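Local coordinates for protein 4-carboxymuconolactone decarboxylase (Sinorhizobium meliloti, PDB 4G9Q) that probably acts as a carboxymuconolactone decarboxylase-family enzyme, perhaps with peroxiredoxin-like activity, and forms an all-helical trimer, at residues A[116-120]-A[121-125]; A[171-174]-A[175-178]; A[182-186]-A[187-191]; A[205-208]-A[209-213]; A[221-224]-A[225-228]. All coordinates share one frame; numbering follows the deposited sequence.

Contact 1 (A[116-120]-A[121-125]); sequences HLAYY and SGWGK
Y119 and W123 lie side by side at a helix-to-helix turn and meet as a T-shaped pair: the tryptophan's six-membered ring drives its edge into one face of the tyrosine, CZ3 over the centre of that ring. The planes stand at 77°, with Y119 CZ 3.7 Å from W123 CH2. One face of the same indole receives a CH-pi contact from A118, whose CB sits 4.0 Å from the six-membered ring's centroid. The indole reaches back over this turn through an unusual first torsion (chi1 -130°). Beneath the rings, L117 O closes helix 107-120 by accepting two backbone bonds, from S121 N at 2.7 Å and from G122 N at 3.0 Å. G122 then leaves helical geometry with positive phi, a conformation that calls for glycine, and occupies the N-cap position of helix 123-127. On the other flank, S121 OG packs 3.8 Å from L117 CD2. Both aromatic polar ends turn to the second subunit, Y119 OH to its R60 and W123 NE1 to its T57. Apolar ring and methyl contacts thus pack a turn set by L117 O and G122, while hydroxyl and indole N-H bond across the subunit interface.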
# COMPACT_ATOMS: atom_id res chain seq x y z
N HIS A 116 -6.89 -14.90 9.78
CA HIS A 116 -6.86 -15.22 8.37
C HIS A 116 -6.02 -14.21 7.59
O HIS A 116 -5.21 -14.58 6.75
CB HIS A 116 -8.28 -15.27 7.79
CG HIS A 116 -8.32 -15.83 6.40
ND1 HIS A 116 -8.17 -17.17 6.13
CD2 HIS A 116 -8.48 -15.22 5.20
CE1 HIS A 116 -8.22 -17.36 4.82
NE2 HIS A 116 -8.41 -16.19 4.24
N LEU A 117 -6.21 -12.93 7.90
CA LEU A 117 -5.51 -11.88 7.18
C LEU A 117 -4.05 -11.69 7.61
O LEU A 117 -3.29 -11.03 6.90
CB LEU A 117 -6.29 -10.56 7.19
CG LEU A 117 -7.63 -10.66 6.44
CD1 LEU A 117 -8.31 -9.31 6.42
CD2 LEU A 117 -7.47 -11.22 5.02
N ALA A 118 -3.65 -12.29 8.74
CA ALA A 118 -2.22 -12.38 9.07
C ALA A 118 -1.49 -13.09 7.93
O ALA A 118 -0.40 -12.68 7.52
CB ALA A 118 -2.02 -13.12 10.38
N TYR A 119 -2.12 -14.14 7.41
CA TYR A 119 -1.55 -14.90 6.31
C TYR A 119 -1.74 -14.23 4.96
O TYR A 119 -0.83 -14.23 4.13
CB TYR A 119 -2.14 -16.31 6.27
CG TYR A 119 -1.75 -17.16 7.45
CD1 TYR A 119 -0.58 -17.93 7.42
CD2 TYR A 119 -2.54 -17.19 8.59
CE1 TYR A 119 -0.22 -18.72 8.51
CE2 TYR A 119 -2.18 -17.97 9.69
CZ TYR A 119 -1.02 -18.73 9.64
OH TYR A 119 -0.68 -19.50 10.73
N TYR A 120 -2.92 -13.65 4.72
CA TYR A 120 -3.24 -13.12 3.39
C TYR A 120 -2.86 -11.66 3.16
O TYR A 120 -2.58 -11.27 2.02
CB TYR A 120 -4.70 -13.42 3.00
CG TYR A 120 -4.82 -14.82 2.45
CD1 TYR A 120 -4.62 -15.07 1.09
CD2 TYR A 120 -5.08 -15.90 3.29
CE1 TYR A 120 -4.70 -16.35 0.58
CE2 TYR A 120 -5.17 -17.20 2.77
CZ TYR A 120 -4.98 -17.41 1.42
OH TYR A 120 -5.05 -18.68 0.90
N SER A 121 -2.86 -10.86 4.23
CA SER A 121 -2.45 -9.46 4.13
C SER A 121 -1.05 -9.25 4.70
O SER A 121 -0.32 -8.36 4.26
CB SER A 121 -3.47 -8.55 4.82
OG SER A 121 -4.74 -8.66 4.20
N GLY A 122 -0.68 -10.07 5.67
CA GLY A 122 0.65 -9.96 6.28
C GLY A 122 0.56 -9.80 7.78
O GLY A 122 -0.40 -9.23 8.29
N TRP A 123 1.57 -10.31 8.48
CA TRP A 123 1.53 -10.38 9.94
C TRP A 123 1.35 -9.01 10.58
O TRP A 123 0.58 -8.86 11.53
CB TRP A 123 2.79 -11.05 10.48
CG TRP A 123 2.49 -12.15 11.44
CD1 TRP A 123 2.59 -12.11 12.80
CD2 TRP A 123 2.02 -13.46 11.12
NE1 TRP A 123 2.22 -13.31 13.35
CE2 TRP A 123 1.86 -14.16 12.33
CE3 TRP A 123 1.72 -14.11 9.91
CZ2 TRP A 123 1.41 -15.49 12.38
CZ3 TRP A 123 1.28 -15.43 9.96
CH2 TRP A 123 1.13 -16.10 11.19
N GLY A 124 2.06 -8.01 10.05
CA GLY A 124 2.01 -6.65 10.59
C GLY A 124 0.65 -5.99 10.45
O GLY A 124 0.23 -5.23 11.33
N LYS A 125 -0.03 -6.28 9.35
CA LYS A 125 -1.39 -5.78 9.12
C LYS A 125 -2.37 -6.36 10.14
O LYS A 125 -3.24 -5.64 10.66
CB LYS A 125 -1.85 -6.08 7.69
CG LYS A 125 -1.10 -5.29 6.60
CD LYS A 125 -1.52 -3.82 6.57
CE LYS A 125 -0.82 -3.05 5.46
NZ LYS A 125 0.56 -2.63 5.84

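Contact 2 (A[171-174]-A[175-178]); sequences NQFG and SVAP
F173 O is the hub of this turn, taking two backbone hydrogen bonds from the residues that follow. A177 N approaches F173 O nearly head-on at 3.1 Å, with an N-H...O angle of 170°. V176 N, 3.0 Å from the same F173 O, comes in from above the carbonyl plane and is bent to 138°. Two donors on one oxygen thus fold the chain back as it runs from helix 159-173 toward helix 178-192.

The side chains of F173 and V176 lie alongside each other and point the same way. Contact between them is light: V176 CG2 reaches the edge of the phenyl ring, near its plane, at 4.2 Å from F173 CD1. That methyl is placed there because it stands beside V176's own backbone N while CG1 is anti to it (chi1 174°). Over one face of the ring sits the CG of Q172, centred on it and 3.6 Å above the plane. G174 brings its carbonyl against the proline, with G174 O 3.4 Å from P178 CB.

Further out, a water spans the turn, 2.7 Å from S175 OG and joined more weakly to Q172 O. That same Q172 O accepts a hydrogen bond from K261 of the second subunit. A177 holds the N-cap position and P178 begins helix 178-192. L257 of the second subunit packs on F173 and A177, and its K261 on V176, so the short connection between helices 159-173 and 178-192 lies against helix 250-267 of that subunit.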
# COMPACT_ATOMS: atom_id res chain seq x y z
N ASN A 171 4.32 -28.94 -9.02
CA ASN A 171 4.90 -29.08 -10.36
C ASN A 171 5.46 -27.78 -10.92
O ASN A 171 6.44 -27.79 -11.66
CB ASN A 171 3.86 -29.64 -11.34
CG ASN A 171 3.61 -31.13 -11.15
OD1 ASN A 171 4.32 -31.81 -10.40
ND2 ASN A 171 2.60 -31.65 -11.83
N GLN A 172 4.85 -26.66 -10.55
CA GLN A 172 5.22 -25.36 -11.09
C GLN A 172 6.34 -24.71 -10.28
O GLN A 172 7.27 -24.15 -10.86
CB GLN A 172 3.99 -24.46 -11.15
CG GLN A 172 4.11 -23.27 -12.09
CD GLN A 172 2.80 -22.52 -12.26
OE1 GLN A 172 1.83 -22.77 -11.54
NE2 GLN A 172 2.76 -21.60 -13.22
N PHE A 173 6.25 -24.79 -8.95
CA PHE A 173 7.14 -24.01 -8.07
C PHE A 173 7.85 -24.81 -6.99
O PHE A 173 8.57 -24.24 -6.16
CB PHE A 173 6.37 -22.85 -7.44
CG PHE A 173 5.78 -21.89 -8.43
CD1 PHE A 173 6.60 -21.22 -9.34
CD2 PHE A 173 4.41 -21.64 -8.45
CE1 PHE A 173 6.06 -20.33 -10.27
CE2 PHE A 173 3.87 -20.75 -9.37
CZ PHE A 173 4.69 -20.09 -10.28
N GLY A 174 7.66 -26.13 -6.99
CA GLY A 174 8.26 -27.01 -5.98
C GLY A 174 9.76 -26.87 -5.83
O GLY A 174 10.29 -26.96 -4.71
N SER A 175 10.47 -26.66 -6.93
CA SER A 175 11.92 -26.50 -6.88
C SER A 175 12.36 -25.03 -6.86
O SER A 175 13.55 -24.74 -6.73
CB SER A 175 12.59 -27.26 -8.03
OG SER A 175 12.14 -26.76 -9.28
N VAL A 176 11.40 -24.13 -6.99
CA VAL A 176 11.66 -22.68 -6.94
C VAL A 176 11.71 -22.21 -5.48
O VAL A 176 12.67 -21.56 -5.06
CB VAL A 176 10.60 -21.87 -7.74
CG1 VAL A 176 10.80 -20.37 -7.55
CG2 VAL A 176 10.65 -22.23 -9.22
N ALA A 177 10.67 -22.54 -4.71
CA ALA A 177 10.61 -22.22 -3.29
C ALA A 177 9.95 -23.37 -2.52
O ALA A 177 8.77 -23.27 -2.15
CB ALA A 177 9.87 -20.90 -3.07
N PRO A 178 10.70 -24.46 -2.27
CA PRO A 178 10.10 -25.65 -1.65
C PRO A 178 9.45 -25.37 -0.30
O PRO A 178 8.40 -25.93 0.01
CB PRO A 178 11.27 -26.63 -1.50
CG PRO A 178 12.51 -25.83 -1.75
CD PRO A 178 12.11 -24.69 -2.63
O HOH W 1 9.70 -25.85 -9.92

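Contact 3 (A[182-186]-A[187-191]); sequences QYTTD and YLFRD
Y183 O receives the short backbone bond of this turn, from Y187 N at 2.7 Å, and a weak, longer one from L188 N. One step on, T184 O takes F189 N at 3.1 Å with an almost straight N-H...O angle of 167°, plus a weak bond from L188 N. T185 O then accepts R190 N. These last i to i+5 links, T184 to F189 and T185 to R190, mark the pi-type widening within helix 178-192.

The wider turn shows in the side-chain pairs as well. Y183 and Y187, still four apart, form an offset stack whose centroids are 4.6 Å apart and whose planes are inclined by 23°. In it Y183 CD1 lies over the rim of one Y187 face, 3.4 Å from Y187 CE2. T184 instead meets F189, five residues on: its CG2, anti to the backbone N (chi1 -56° for OG1), touches the ring edge in plane at 3.7 Å from F189 CE2. T185 CG2 likewise runs alongside the aliphatic part of R190, also five on. On the solvent-facing side, Q182 NE2 donates to D186 OD2 at 3.0 Å, from above the carboxylate plane.

Several polar ends are held from outside: Y183 OH by D64 of the second subunit, T184 OG1 by L180 O and by W250 NE1 of the second subunit, and D191 by a salt bridge to R60 of the second subunit. Helix 159-173 lies against T184, T185 and F189, whereas L188 packs on Y119 and Y120 of helix 107-120, so the widened turn is wedged between two helices and the adjoining subunit.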
# COMPACT_ATOMS: atom_id res chain seq x y z
N GLN A 182 5.49 -25.98 0.64
CA GLN A 182 5.11 -26.82 1.78
C GLN A 182 4.23 -26.08 2.79
O GLN A 182 3.24 -26.63 3.27
CB GLN A 182 6.33 -27.44 2.46
CG GLN A 182 5.99 -28.58 3.44
CD GLN A 182 5.39 -29.79 2.73
OE1 GLN A 182 6.00 -30.37 1.83
NE2 GLN A 182 4.19 -30.19 3.15
N TYR A 183 4.59 -24.83 3.10
CA TYR A 183 3.78 -24.02 4.01
C TYR A 183 2.39 -23.75 3.45
O TYR A 183 1.40 -23.77 4.20
CB TYR A 183 4.46 -22.68 4.30
CG TYR A 183 5.63 -22.71 5.27
CD1 TYR A 183 5.65 -23.56 6.38
CD2 TYR A 183 6.71 -21.84 5.09
CE1 TYR A 183 6.73 -23.55 7.27
CE2 TYR A 183 7.78 -21.82 5.97
CZ TYR A 183 7.79 -22.67 7.06
OH TYR A 183 8.85 -22.64 7.92
N THR A 184 2.30 -23.50 2.15
CA THR A 184 1.00 -23.29 1.50
C THR A 184 0.07 -24.47 1.78
O THR A 184 -1.09 -24.29 2.18
CB THR A 184 1.16 -23.06 -0.02
OG1 THR A 184 2.05 -21.96 -0.24
CG2 THR A 184 -0.19 -22.74 -0.68
N THR A 185 0.59 -25.68 1.59
CA THR A 185 -0.16 -26.90 1.89
C THR A 185 -0.48 -27.05 3.38
O THR A 185 -1.65 -27.17 3.76
CB THR A 185 0.60 -28.14 1.39
OG1 THR A 185 0.78 -28.04 -0.03
CG2 THR A 185 -0.18 -29.43 1.71
N ASP A 186 0.56 -27.03 4.21
CA ASP A 186 0.42 -27.35 5.63
C ASP A 186 -0.27 -26.28 6.47
O ASP A 186 -1.13 -26.60 7.30
CB ASP A 186 1.79 -27.66 6.25
CG ASP A 186 2.41 -28.94 5.71
OD1 ASP A 186 1.68 -29.78 5.13
OD2 ASP A 186 3.64 -29.10 5.88
N TYR A 187 0.09 -25.01 6.25
CA TYR A 187 -0.45 -23.92 7.05
C TYR A 187 -1.78 -23.40 6.52
O TYR A 187 -2.66 -23.03 7.30
CB TYR A 187 0.53 -22.74 7.13
CG TYR A 187 1.77 -22.94 7.97
CD1 TYR A 187 2.00 -24.11 8.69
CD2 TYR A 187 2.72 -21.92 8.06
CE1 TYR A 187 3.14 -24.27 9.47
CE2 TYR A 187 3.87 -22.07 8.83
CZ TYR A 187 4.07 -23.24 9.53
OH TYR A 187 5.21 -23.38 10.30
N LEU A 188 -1.92 -23.34 5.20
CA LEU A 188 -3.12 -22.74 4.62
C LEU A 188 -4.20 -23.76 4.27
O LEU A 188 -5.26 -23.79 4.90
CB LEU A 188 -2.80 -21.88 3.40
CG LEU A 188 -1.80 -20.73 3.54
CD1 LEU A 188 -1.88 -19.86 2.30
CD2 LEU A 188 -2.05 -19.89 4.78
N PHE A 189 -3.93 -24.60 3.28
CA PHE A 189 -5.00 -25.44 2.75
C PHE A 189 -5.37 -26.64 3.62
O PHE A 189 -6.51 -27.09 3.59
CB PHE A 189 -4.75 -25.79 1.28
CG PHE A 189 -4.90 -24.60 0.38
CD1 PHE A 189 -6.16 -24.15 0.01
CD2 PHE A 189 -3.78 -23.89 -0.04
CE1 PHE A 189 -6.31 -23.02 -0.79
CE2 PHE A 189 -3.92 -22.77 -0.85
CZ PHE A 189 -5.18 -22.34 -1.23
N ARG A 190 -4.42 -27.12 4.43
CA ARG A 190 -4.70 -28.22 5.36
C ARG A 190 -4.89 -27.76 6.81
O ARG A 190 -4.97 -28.60 7.72
CB ARG A 190 -3.63 -29.31 5.25
CG ARG A 190 -3.73 -30.11 3.96
CD ARG A 190 -2.81 -31.32 3.97
NE ARG A 190 -3.52 -32.51 3.50
CZ ARG A 190 -4.11 -33.40 4.29
NH1 ARG A 190 -4.07 -33.26 5.61
NH2 ARG A 190 -4.74 -34.44 3.77
N ASP A 191 -4.98 -26.45 7.02
CA ASP A 191 -5.26 -25.90 8.35
C ASP A 191 -6.14 -24.66 8.30
O ASP A 191 -7.34 -24.75 8.57
CB ASP A 191 -3.97 -25.63 9.15
CG ASP A 191 -4.26 -25.01 10.52
OD1 ASP A 191 -5.37 -25.22 11.05
OD2 ASP A 191 -3.37 -24.32 11.08

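Contact 4 (A[205-208]-A[209-213]); sequences LVTI and AALIS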
# COMPACT_ATOMS: atom_id res chain seq x y z
N LEU A 205 -15.10 -14.70 1.34
CA LEU A 205 -15.55 -13.30 1.29
C LEU A 205 -14.46 -12.34 1.80
O LEU A 205 -14.12 -11.37 1.13
CB LEU A 205 -16.85 -13.11 2.08
CG LEU A 205 -17.43 -11.70 2.16
CD1 LEU A 205 -17.75 -11.17 0.76
CD2 LEU A 205 -18.66 -11.66 3.04
N VAL A 206 -13.91 -12.62 2.98
CA VAL A 206 -12.87 -11.76 3.53
C VAL A 206 -11.59 -11.78 2.67
O VAL A 206 -10.93 -10.76 2.53
CB VAL A 206 -12.55 -12.04 5.04
CG1 VAL A 206 -13.75 -11.67 5.92
CG2 VAL A 206 -12.14 -13.47 5.28
N THR A 207 -11.28 -12.95 2.10
CA THR A 207 -10.12 -13.08 1.22
C THR A 207 -10.28 -12.23 -0.04
O THR A 207 -9.39 -11.44 -0.37
CB THR A 207 -9.83 -14.55 0.84
OG1 THR A 207 -9.73 -15.33 2.04
CG2 THR A 207 -8.52 -14.66 0.06
N ILE A 208 -11.41 -12.35 -0.74
CA ILE A 208 -11.59 -11.55 -1.96
C ILE A 208 -11.59 -10.05 -1.63
O ILE A 208 -11.03 -9.26 -2.39
CB ILE A 208 -12.81 -11.98 -2.85
CG1 ILE A 208 -14.16 -11.80 -2.14
CG2 ILE A 208 -12.61 -13.43 -3.37
CD1 ILE A 208 -15.37 -11.93 -3.07
N ALA A 209 -12.17 -9.68 -0.49
CA ALA A 209 -12.19 -8.27 -0.07
C ALA A 209 -10.77 -7.74 0.16
O ALA A 209 -10.43 -6.66 -0.32
CB ALA A 209 -13.05 -8.08 1.19
N ALA A 210 -9.96 -8.52 0.87
CA ALA A 210 -8.58 -8.13 1.15
C ALA A 210 -7.74 -8.00 -0.12
O ALA A 210 -6.92 -7.09 -0.23
CB ALA A 210 -7.94 -9.11 2.12
N LEU A 211 -7.95 -8.92 -1.07
CA LEU A 211 -7.21 -8.92 -2.33
C LEU A 211 -7.57 -7.72 -3.19
O LEU A 211 -6.68 -7.03 -3.70
CB LEU A 211 -7.51 -10.20 -3.13
CG LEU A 211 -7.03 -11.54 -2.56
CD1 LEU A 211 -7.56 -12.69 -3.41
CD2 LEU A 211 -5.52 -11.58 -2.47
N ILE A 212 -8.87 -7.49 -3.35
CA ILE A 212 -9.36 -6.36 -4.14
C ILE A 212 -8.85 -5.05 -3.55
O ILE A 212 -8.44 -4.14 -4.28
CB ILE A 212 -10.90 -6.36 -4.26
CG1 ILE A 212 -11.37 -7.57 -5.09
CG2 ILE A 212 -11.42 -5.07 -4.91
CD1 ILE A 212 -12.85 -7.89 -4.95
N SER A 213 -8.83 -4.98 -2.21
CA SER A 213 -8.51 -3.74 -1.50
C SER A 213 -7.08 -3.24 -1.70
O SER A 213 -6.80 -2.05 -1.47
CB SER A 213 -8.81 -3.90 -0.01
OG SER A 213 -10.20 -4.01 0.18
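T207 and L211 lie one turn apart on helix 200-213, with T207 CG2 4.1 Å from L211 CD1 and both side chains pointing the same way. Backbone bonding is regular alpha-helical: A209 N, A210 N, L211 N and I212 N donate to L205 O, V206 O, T207 O and I208 O, each at 3.0 Å. At the far end A209 O is gripped twice, by S213 N at 3.0 Å and by S213 OG at 2.7 Å, from opposite faces of its carbonyl plane, so the serine hydroxyl is folded back onto its own helix.

Van der Waals contacts run mostly from side-chain carbons to backbone atoms. L211 CG rests 3.2 Å from T207 O, and I212 CG1 is equally close to I208 O. I208 holds CG1 between its backbone N and carbonyl carbon (chi1 64°), which brings that atom within 3.3 Å of A209 N.

Buried near the centre of the chain, the helix has neighbours on several sides. T207 OG1 bonds to R203 O and to H116 NE2, and A210 meets L117 on helix 107-120. A209 faces A82 of helix 73-86, while L205 and I212 pack on V240 and L244, respectively, of helix 234-248.

Contact 5 (A[221-224]-A[225-228]); sequences TFHL and NKAL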
# COMPACT_ATOMS: atom_id res chain seq x y z
N THR A 221 -8.91 -14.64 -9.33
CA THR A 221 -9.55 -15.72 -10.10
C THR A 221 -9.78 -16.95 -9.22
O THR A 221 -10.92 -17.43 -9.09
CB THR A 221 -8.77 -16.08 -11.39
OG1 THR A 221 -8.78 -14.95 -12.28
CG2 THR A 221 -9.39 -17.28 -12.10
N PHE A 222 -8.72 -17.44 -8.59
CA PHE A 222 -8.82 -18.61 -7.72
C PHE A 222 -9.82 -18.38 -6.59
O PHE A 222 -10.71 -19.21 -6.35
CB PHE A 222 -7.43 -18.96 -7.15
CG PHE A 222 -7.44 -20.17 -6.25
CD1 PHE A 222 -7.31 -21.45 -6.79
CD2 PHE A 222 -7.59 -20.03 -4.88
CE1 PHE A 222 -7.32 -22.57 -5.96
CE2 PHE A 222 -7.60 -21.14 -4.04
CZ PHE A 222 -7.47 -22.42 -4.58
N HIS A 223 -9.69 -17.25 -5.89
CA HIS A 223 -10.50 -17.03 -4.70
C HIS A 223 -11.95 -16.63 -4.96
O HIS A 223 -12.81 -16.93 -4.14
CB HIS A 223 -9.78 -16.10 -3.71
CG HIS A 223 -8.62 -16.78 -3.05
ND1 HIS A 223 -8.79 -17.73 -2.06
CD2 HIS A 223 -7.29 -16.69 -3.27
CE1 HIS A 223 -7.60 -18.18 -1.69
NE2 HIS A 223 -6.68 -17.57 -2.41
N LEU A 224 -12.21 -15.99 -6.10
CA LEU A 224 -13.59 -15.70 -6.48
C LEU A 224 -14.32 -16.98 -6.89
O LEU A 224 -15.47 -17.19 -6.50
CB LEU A 224 -13.66 -14.64 -7.58
CG LEU A 224 -15.06 -14.29 -8.09
CD1 LEU A 224 -15.97 -13.76 -6.98
CD2 LEU A 224 -14.96 -13.28 -9.23
N ASN A 225 -13.65 -17.83 -7.65
CA ASN A 225 -14.21 -19.15 -7.96
C ASN A 225 -14.53 -19.91 -6.69
O ASN A 225 -15.61 -20.48 -6.56
CB ASN A 225 -13.26 -19.96 -8.84
CG ASN A 225 -13.38 -19.62 -10.31
OD1 ASN A 225 -12.40 -19.26 -10.96
ND2 ASN A 225 -14.59 -19.74 -10.84
N LYS A 226 -13.60 -19.89 -5.74
CA LYS A 226 -13.79 -20.55 -4.46
C LYS A 226 -14.98 -19.98 -3.68
O LYS A 226 -15.77 -20.73 -3.12
CB LYS A 226 -12.50 -20.49 -3.63
CG LYS A 226 -12.44 -21.47 -2.47
CD LYS A 226 -11.05 -21.49 -1.84
CE LYS A 226 -10.99 -22.39 -0.60
NZ LYS A 226 -11.30 -23.82 -0.91
N ALA A 227 -15.12 -18.65 -3.69
CA ALA A 227 -16.24 -17.97 -3.03
C ALA A 227 -17.58 -18.38 -3.64
O ALA A 227 -18.54 -18.64 -2.92
CB ALA A 227 -16.06 -16.45 -3.12
N LEU A 228 -17.62 -18.42 -4.97
CA LEU A 228 -18.84 -18.81 -5.68
C LEU A 228 -19.16 -20.28 -5.42
O LEU A 228 -20.31 -20.62 -5.16
CB LEU A 228 -18.72 -18.50 -7.18
CG LEU A 228 -18.59 -17.02 -7.56
CD1 LEU A 228 -18.15 -16.88 -9.01
CD2 LEU A 228 -19.88 -16.22 -7.31
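An ordinary alpha-helical turn in helix 220-229, one side lying against the protein interior, brings F222 beside K226 and L224 against L228. Its frame is four backbone bonds, each from a donor four residues after its acceptor; the pair A227 N to H223 O spans 2.9 Å.

F222 and K226 run alongside each other, pointing the same way, with the lysine's CD 4.1 Å from F222 CE2. Both chains start out anti to their backbone N, K226 at chi1 -163°, and the lysine stays extended until it bends at its last torsion. Between consecutive residues the rings also meet: F222 CD2 stands over the centre of the H223 imidazole, 3.5 Å above its plane. On the flank nearer helix 234-248, L224 and L228 cross at a slant, L224 CG lying 4.1 Å from L228 CD1, and L228 CG sits 3.3 Å from L224 O.

W193 meets both K226 and H223, making a cation-pi contact with the first and lying at a small angle to the ring of the second, which also meets Y120. The lysine's methylenes thus lie against the phenyl ring while its charge is turned to the indole, whose pi electrons would be expected to stabilise the ammonium group.

The five contacts come in series along the chain. Contact 1 ends helix 107-120 in the first carboxymuconolactone decarboxylase-like region; contacts 3, 4 and 5 lie on helices 178-192, 200-213 and 220-229 in the second, and contact 2 is the turn leading into the first of these. Contact 4, centred about 5 Å from the chain's centre, touches contact 1 and contact 5, whose centres lie about 12 and 11 Å away. Contact 3 meets contact 1 through L188 and contact 5 through F189 and F222. The centre of contact 2 lies about 29 Å from the chain's centre. Contacts 1, 3, 4 and 5 thus form a touching network that spans the two regions, and contacts 1, 2 and 3 also face the second subunit.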